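Side-chain contact in probable Thioesterase (Bartonella henselae, PDB 3HM0), which probably hydrolyses thioester bonds, such as those of acyl-CoA substrates: residues S68-D73 against I113-S118. Sequence-based numbering, arbitrary orientation.
Sequences SEFLRD and IKTRIS
Phe70, near the C-terminal end of helix 58-72, brings its ring up to residues 115-117 of strand 110-120, a worked example of how the hotdog fold of this thioesterase superfamily packs its long helix on an antiparallel sheet. The axes of helix 68-72 and strand 113-118 approach to 9.0 Å with a crossing angle of -60°, and the Phe70 side chain reaches across to the strand, its CG anti to the backbone N (chi1 -173°) carrying the ring outward. Thr115 comes first: its CB points to the helix and its methyl CG2 lies 4.2 Å from Phe70 CD1, while OG1 is engaged by Gln129 of the adjacent strand. At Arg116 the backbone does the touching, CA reaching Phe70 CE1 at 3.9 Å, whereas its CB points away from the helix, and NH1 hydrogen-bonds to Asn34 O. Ile117 completes the apolar patch, crossing the phenyl side chain at about a right angle. The His37 ring also meets that of Phe70, with planes about 35° apart, and Met127 of strand 124-133 packs on the Phe70 side chain. Within the helix, Arg72 grips Glu69 side-on through NE and NH1. The tightest touch between helix and strand is Ile117 CD1 on Phe70 CE2, at 3.6 Å.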
loop_
_atom_site.group_PDB
_atom_site.type_symbol
_atom_site.label_atom_id
_atom_site.label_comp_id
_atom_site.label_asym_id
_atom_site.label_seq_id
_atom_site.Cartn_x
_atom_site.Cartn_y
_atom_site.Cartn_z
ATOM N N SER A 68 -11.732 12.778 -0.401
ATOM C CA SER A 68 -10.794 13.904 -0.422
ATOM C C SER A 68 -11.122 14.938 -1.502
ATOM O O SER A 68 -10.917 16.130 -1.295
ATOM C CB SER A 68 -9.361 13.421 -0.641
ATOM O OG SER A 68 -8.844 12.769 0.487
ATOM N N GLU A 69 -11.604 14.470 -2.649
ATOM C CA GLU A 69 -11.894 15.346 -3.767
ATOM C C GLU A 69 -13.197 16.090 -3.522
ATOM O O GLU A 69 -13.392 17.205 -4.024
ATOM C CB GLU A 69 -11.957 14.587 -5.103
ATOM C CG GLU A 69 -10.623 14.006 -5.599
ATOM C CD GLU A 69 -9.552 15.051 -5.908
ATOM O OE1 GLU A 69 -9.873 16.248 -5.962
ATOM O OE2 GLU A 69 -8.374 14.676 -6.095
ATOM N N PHE A 70 -14.086 15.457 -2.758
ATOM C CA PHE A 70 -15.308 16.086 -2.288
ATOM C C PHE A 70 -14.898 17.238 -1.374
ATOM O O PHE A 70 -15.301 18.380 -1.591
ATOM C CB PHE A 70 -16.145 15.054 -1.528
ATOM C CG PHE A 70 -17.504 15.533 -1.123
ATOM C CD1 PHE A 70 -18.623 15.203 -1.885
ATOM C CD2 PHE A 70 -17.680 16.276 0.037
ATOM C CE1 PHE A 70 -19.903 15.622 -1.510
ATOM C CE2 PHE A 70 -18.948 16.708 0.417
ATOM C CZ PHE A 70 -20.067 16.378 -0.364
ATOM N N LEU A 71 -14.058 16.936 -0.386
ATOM C CA LEU A 71 -13.635 17.912 0.603
ATOM C C LEU A 71 -12.944 19.113 -0.034
ATOM O O LEU A 71 -13.176 20.240 0.363
ATOM C CB LEU A 71 -12.743 17.254 1.664
ATOM C CG LEU A 71 -13.411 16.147 2.506
ATOM C CD1 LEU A 71 -12.376 15.267 3.264
ATOM C CD2 LEU A 71 -14.510 16.686 3.450
ATOM N N ARG A 72 -12.117 18.868 -1.042
ATOM C CA ARG A 72 -11.418 19.942 -1.727
ATOM C C ARG A 72 -12.382 20.742 -2.622
ATOM O O ARG A 72 -12.196 21.951 -2.822
ATOM C CB ARG A 72 -10.215 19.356 -2.491
ATOM C CG ARG A 72 -9.726 20.106 -3.744
ATOM C CD ARG A 72 -8.335 19.632 -4.239
ATOM N NE ARG A 72 -8.200 18.181 -4.347
ATOM C CZ ARG A 72 -7.358 17.447 -3.617
ATOM N NH1 ARG A 72 -7.317 16.128 -3.772
ATOM N NH2 ARG A 72 -6.556 18.020 -2.726
ATOM N N ASP A 73 -13.421 20.071 -3.137
ATOM C CA ASP A 73 -14.424 20.694 -4.019
ATOM C C ASP A 73 -15.142 21.831 -3.314
ATOM O O ASP A 73 -15.869 22.612 -3.951
ATOM C CB ASP A 73 -15.492 19.678 -4.447
ATOM C CG ASP A 73 -15.077 18.838 -5.645
ATOM O OD1 ASP A 73 -14.206 19.266 -6.421
ATOM O OD2 ASP A 73 -15.634 17.735 -5.809
ATOM N N ILE A 113 -15.909 7.219 -9.571
ATOM C CA ILE A 113 -16.139 7.152 -8.144
ATOM C C ILE A 113 -17.209 8.180 -7.774
ATOM O O ILE A 113 -17.039 9.367 -8.023
ATOM C CB ILE A 113 -14.837 7.417 -7.333
ATOM C CG1 ILE A 113 -13.696 6.508 -7.807
ATOM C CG2 ILE A 113 -15.077 7.229 -5.820
ATOM C CD1 ILE A 113 -12.303 7.067 -7.512
ATOM N N LYS A 114 -18.307 7.715 -7.180
ATOM C CA LYS A 114 -19.420 8.592 -6.816
ATOM C C LYS A 114 -19.548 8.759 -5.306
ATOM O O LYS A 114 -19.620 7.789 -4.559
ATOM C CB LYS A 114 -20.723 8.118 -7.451
ATOM C CG LYS A 114 -20.650 8.138 -8.964
ATOM C CD LYS A 114 -21.679 7.258 -9.634
ATOM C CE LYS A 114 -22.905 8.054 -10.045
ATOM N NZ LYS A 114 -22.580 9.074 -11.108
ATOM N N THR A 115 -19.568 10.013 -4.870
ATOM C CA THR A 115 -19.517 10.333 -3.462
ATOM C C THR A 115 -20.509 11.445 -3.161
ATOM O O THR A 115 -20.614 12.419 -3.918
ATOM C CB THR A 115 -18.093 10.784 -3.068
ATOM O OG1 THR A 115 -17.142 9.781 -3.441
ATOM C CG2 THR A 115 -17.988 11.029 -1.593
ATOM N N ARG A 116 -21.254 11.281 -2.076
ATOM C CA ARG A 116 -22.021 12.378 -1.524
ATOM C C ARG A 116 -22.162 12.177 -0.022
ATOM O O ARG A 116 -22.089 11.048 0.461
ATOM C CB ARG A 116 -23.390 12.488 -2.191
ATOM C CG ARG A 116 -24.346 11.360 -1.833
ATOM C CD ARG A 116 -25.737 11.669 -2.326
ATOM N NE ARG A 116 -26.662 10.531 -2.238
ATOM C CZ ARG A 116 -27.955 10.602 -2.559
ATOM N NH1 ARG A 116 -28.478 11.747 -2.987
ATOM N NH2 ARG A 116 -28.729 9.532 -2.458
ATOM N N ILE A 117 -22.331 13.272 0.713
ATOM C CA ILE A 117 -22.691 13.197 2.111
ATOM C C ILE A 117 -24.174 12.845 2.132
ATOM O O ILE A 117 -24.940 13.295 1.272
ATOM C CB ILE A 117 -22.398 14.518 2.853
ATOM C CG1 ILE A 117 -20.901 14.634 3.144
ATOM C CG2 ILE A 117 -23.149 14.583 4.192
ATOM C CD1 ILE A 117 -20.465 16.002 3.632
ATOM N N SER A 118 -24.569 11.990 3.064
ATOM C CA SER A 118 -25.963 11.581 3.163
ATOM C C SER A 118 -26.576 11.907 4.534
ATOM O O SER A 118 -27.805 11.920 4.671
ATOM C CB SER A 118 -26.109 10.091 2.844
ATOM O OG SER A 118 -25.463 9.289 3.819
#